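Local coordinates for citrate lyase subunit beta-like protein (Mycobacterium tuberculosis H37Rv, PDB 6AS5), which is a magnesium-binding lyase of the HpcH/HpaI aldolase family that binds coenzyme A and acetoacetate and may play a role in fatty acid biosynthesis, at residues Arg68-Ile73 with Tyr93-Leu98. Sequence-based numbering, arbitrary orientation.
Sequences RTVVRI and YTTVML. With AAE (acetoacetic acid), chain F; COA (coenzyme A), chain E.
R72 and M97, paired in register on one face of the sheet, both hold CG anti to the backbone N (chi1 -174° and 177°), and their side chains run obliquely across one another, with R72 CD against M97 SD at 3.7 Å. Beyond that contact the arginine bends at chi3 (83°) and carries its guanidinium to the ligands. R72 NH1 reaches AAE O8 at 2.7 Å in a weak hydrogen bond at the edge of the group, in its plane, while COA C2P lies over one face; D42 OD1 takes R72 NE in a salt bridge, which should help fix the group's rotation. Between the strands, backbone hydrogen bonds run from V71 N to T95 O (3.2 Å), M97 N to V71 O (2.9 Å) and I73 N to M97 O (3.0 Å). V71 and V96 point to the other face, toward L88 of helix 79-88; V71 CG2 packs against Y93 CD2 at 3.8 Å, and V96 CG1 meets I73 CG2. A water bridges T69 O and T94 N. Strands 69-72 and 95-98, linked through helix 79-88, form a beta-alpha-beta unit of the TIM barrel, with substrate-binding R72 at the C-terminal end of its strand, where TIM barrels carry their active sites.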
loop_
_atom_site.group_PDB
_atom_site.type_symbol
_atom_site.label_atom_id
_atom_site.label_comp_id
_atom_site.label_asym_id
_atom_site.label_seq_id
_atom_site.Cartn_x
_atom_site.Cartn_y
_atom_site.Cartn_z
ATOM N N ARG A 68 -6.800 -29.026 15.905
ATOM C CA ARG A 68 -5.507 -28.346 15.877
ATOM C C ARG A 68 -4.800 -28.627 14.559
ATOM O O ARG A 68 -3.575 -28.492 14.437
ATOM C CB ARG A 68 -4.633 -28.778 17.058
ATOM C CG ARG A 68 -5.156 -28.345 18.433
ATOM C CD ARG A 68 -5.019 -26.835 18.657
ATOM N NE ARG A 68 -5.408 -26.435 20.010
ATOM C CZ ARG A 68 -6.398 -25.587 20.294
ATOM N NH1 ARG A 68 -7.110 -25.029 19.319
ATOM N NH2 ARG A 68 -6.674 -25.290 21.559
ATOM N N THR A 69 -5.585 -29.026 13.571
ATOM C CA THR A 69 -5.036 -29.334 12.268
ATOM C C THR A 69 -5.867 -28.700 11.158
ATOM O O THR A 69 -7.098 -28.775 11.154
ATOM C CB THR A 69 -4.956 -30.850 12.036
ATOM O OG1 THR A 69 -4.303 -31.474 13.153
ATOM C CG2 THR A 69 -4.193 -31.154 10.751
ATOM N N VAL A 70 -5.162 -28.067 10.232
ATOM C CA VAL A 70 -5.747 -27.498 9.023
ATOM C C VAL A 70 -5.135 -28.215 7.842
ATOM O O VAL A 70 -3.968 -28.570 7.894
ATOM C CB VAL A 70 -5.389 -26.014 8.909
ATOM C CG1 VAL A 70 -5.837 -25.439 7.542
ATOM C CG2 VAL A 70 -6.009 -25.254 10.066
ATOM N N VAL A 71 -5.913 -28.432 6.786
ATOM C CA VAL A 71 -5.390 -29.081 5.588
ATOM C C VAL A 71 -5.361 -28.107 4.424
ATOM O O VAL A 71 -6.409 -27.641 3.979
ATOM C CB VAL A 71 -6.244 -30.299 5.157
ATOM C CG1 VAL A 71 -5.678 -30.907 3.880
ATOM C CG2 VAL A 71 -6.312 -31.348 6.267
ATOM N N ARG A 72 -4.175 -27.796 3.922
ATOM C CA ARG A 72 -4.082 -26.984 2.711
ATOM C C ARG A 72 -4.389 -27.832 1.485
ATOM O O ARG A 72 -3.626 -28.741 1.136
ATOM C CB ARG A 72 -2.711 -26.315 2.551
ATOM C CG ARG A 72 -2.669 -25.353 1.349
ATOM C CD ARG A 72 -1.440 -24.449 1.349
ATOM N NE ARG A 72 -0.299 -25.140 0.775
ATOM C CZ ARG A 72 0.795 -24.553 0.300
ATOM N NH1 ARG A 72 0.931 -23.227 0.318
ATOM N NH2 ARG A 72 1.761 -25.309 -0.207
ATOM N N ILE A 73 -5.520 -27.553 0.845
ATOM C CA ILE A 73 -5.896 -28.279 -0.352
ATOM C C ILE A 73 -5.315 -27.560 -1.564
ATOM O O ILE A 73 -4.535 -26.627 -1.417
ATOM C CB ILE A 73 -7.431 -28.414 -0.486
ATOM C CG1 ILE A 73 -8.100 -27.046 -0.648
ATOM C CG2 ILE A 73 -8.017 -29.140 0.718
ATOM C CD1 ILE A 73 -9.628 -27.129 -0.630
ATOM N N TYR A 93 -11.520 -33.550 9.223
ATOM C CA TYR A 93 -10.965 -32.199 9.153
ATOM C C TYR A 93 -11.992 -31.199 8.637
ATOM O O TYR A 93 -12.604 -31.414 7.590
ATOM C CB TYR A 93 -9.686 -32.173 8.307
ATOM C CG TYR A 93 -8.595 -33.038 8.874
ATOM C CD1 TYR A 93 -8.088 -32.805 10.142
ATOM C CD2 TYR A 93 -8.073 -34.097 8.145
ATOM C CE1 TYR A 93 -7.083 -33.611 10.670
ATOM C CE2 TYR A 93 -7.073 -34.908 8.664
ATOM C CZ TYR A 93 -6.586 -34.662 9.924
ATOM O OH TYR A 93 -5.596 -35.463 10.422
ATOM N N THR A 94 -12.191 -30.113 9.380
ATOM C CA THR A 94 -13.268 -29.172 9.065
ATOM C C THR A 94 -12.768 -27.814 8.565
ATOM O O THR A 94 -13.551 -27.003 8.063
ATOM C CB THR A 94 -14.164 -28.926 10.280
ATOM O OG1 THR A 94 -13.457 -28.125 11.237
ATOM C CG2 THR A 94 -14.562 -30.230 10.916
ATOM N N THR A 95 -11.468 -27.575 8.724
ATOM C CA THR A 95 -10.836 -26.346 8.280
ATOM C C THR A 95 -9.795 -26.648 7.209
ATOM O O THR A 95 -8.906 -27.479 7.396
ATOM C CB THR A 95 -10.139 -25.618 9.452
ATOM O OG1 THR A 95 -11.065 -25.486 10.537
ATOM C CG2 THR A 95 -9.659 -24.229 9.012
ATOM N N VAL A 96 -9.914 -25.976 6.075
ATOM C CA VAL A 96 -8.959 -26.156 5.001
ATOM C C VAL A 96 -8.307 -24.823 4.686
ATOM O O VAL A 96 -8.858 -23.772 4.996
ATOM C CB VAL A 96 -9.635 -26.683 3.732
ATOM C CG1 VAL A 96 -10.134 -28.111 3.949
ATOM C CG2 VAL A 96 -10.757 -25.749 3.326
ATOM N N MET A 97 -7.125 -24.872 4.081
ATOM C CA MET A 97 -6.493 -23.670 3.561
ATOM C C MET A 97 -6.581 -23.694 2.053
ATOM O O MET A 97 -6.333 -24.729 1.438
ATOM C CB MET A 97 -5.027 -23.599 3.982
ATOM C CG MET A 97 -4.278 -22.392 3.405
ATOM S SD MET A 97 -2.593 -22.256 4.054
ATOM C CE MET A 97 -2.892 -21.723 5.740
ATOM N N LEU A 98 -6.932 -22.555 1.456
ATOM C CA LEU A 98 -7.103 -22.473 0.007
ATOM C C LEU A 98 -5.964 -21.685 -0.636
ATOM O O LEU A 98 -5.813 -20.470 -0.429
ATOM C CB LEU A 98 -8.463 -21.871 -0.361
ATOM C CG LEU A 98 -8.699 -21.535 -1.843
ATOM C CD1 LEU A 98 -8.637 -22.787 -2.681
ATOM C CD2 LEU A 98 -10.040 -20.847 -2.044
HETATM O O1 AAE F . 4.752 -17.607 -0.806
HETATM C C2 AAE F . 4.267 -18.748 -1.051
HETATM O O3 AAE F . 3.714 -18.962 -2.162
HETATM C C4 AAE F . 4.379 -19.838 -0.028
HETATM C C5 AAE F . 3.151 -20.425 0.592
HETATM O O8 AAE F . 2.277 -20.915 -0.097
HETATM C C9 AAE F . 2.997 -20.428 2.075
HETATM N N1A COA E . 7.266 -31.100 9.861
HETATM C C2A COA E . 7.607 -32.000 10.799
HETATM N N3A COA E . 8.889 -32.256 11.106
HETATM C C4A COA E . 9.883 -31.613 10.457
HETATM C C5A COA E . 9.580 -30.671 9.476
HETATM C C6A COA E . 8.228 -30.426 9.193
HETATM N N6A COA E . 7.880 -29.411 8.143
HETATM N N7A COA E . 10.743 -30.176 9.000
HETATM C C8A COA E . 11.743 -30.794 9.656
HETATM N N9A COA E . 11.226 -31.665 10.536
HETATM C C1B COA E . 11.963 -32.504 11.449
HETATM C C2B COA E . 12.566 -33.687 10.851
HETATM O O2B COA E . 11.687 -34.749 10.951
HETATM C C3B COA E . 13.677 -33.944 11.719
HETATM O O3B COA E . 13.166 -34.553 12.852
HETATM P P3B COA E . 14.002 -35.644 13.573
HETATM O O7A COA E . 15.473 -35.303 13.450
HETATM O O8A COA E . 13.703 -36.971 12.930
HETATM O O9A COA E . 13.635 -35.676 15.046
HETATM C C4B COA E . 14.163 -32.618 12.073
HETATM O O4B COA E . 13.007 -31.756 11.977
HETATM C C5B COA E . 15.216 -32.171 11.176
HETATM O O5B COA E . 14.931 -32.027 9.843
HETATM P P1A COA E . 15.891 -31.279 8.882
HETATM O O1A COA E . 17.010 -32.194 8.516
HETATM O O2A COA E . 16.416 -30.033 9.535
HETATM O O3A COA E . 15.126 -30.855 7.601
HETATM P P2A COA E . 14.807 -31.883 6.456
HETATM O O4A COA E . 15.887 -31.856 5.406
HETATM O O5A COA E . 14.608 -33.242 7.044
HETATM O O6A COA E . 13.502 -31.424 5.760
HETATM C CBP COA E . 12.074 -29.799 4.674
HETATM C CCP COA E . 13.397 -30.102 5.371
HETATM C CDP COA E . 11.798 -30.879 3.624
HETATM C CEP COA E . 12.061 -28.420 4.050
HETATM C CAP COA E . 11.016 -29.834 5.795
HETATM O OAP COA E . 11.416 -28.879 6.712
HETATM C C9P COA E . 9.634 -29.460 5.308
HETATM O O9P COA E . 8.917 -30.283 4.738
HETATM N N8P COA E . 9.228 -28.102 5.513
HETATM C C7P COA E . 7.917 -27.611 5.076
HETATM C C6P COA E . 7.582 -27.819 3.629
HETATM C C5P COA E . 6.174 -27.430 3.255
HETATM O O5P COA E . 5.202 -27.946 3.815
HETATM N N4P COA E . 5.980 -26.446 2.234
HETATM C C3P COA E . 4.627 -26.109 1.921
HETATM C C2P COA E . 4.249 -24.681 2.254
HETATM S S1P COA E . 5.590 -23.496 2.187
HETATM O O HOH W 1 -9.558 -29.512 10.785
#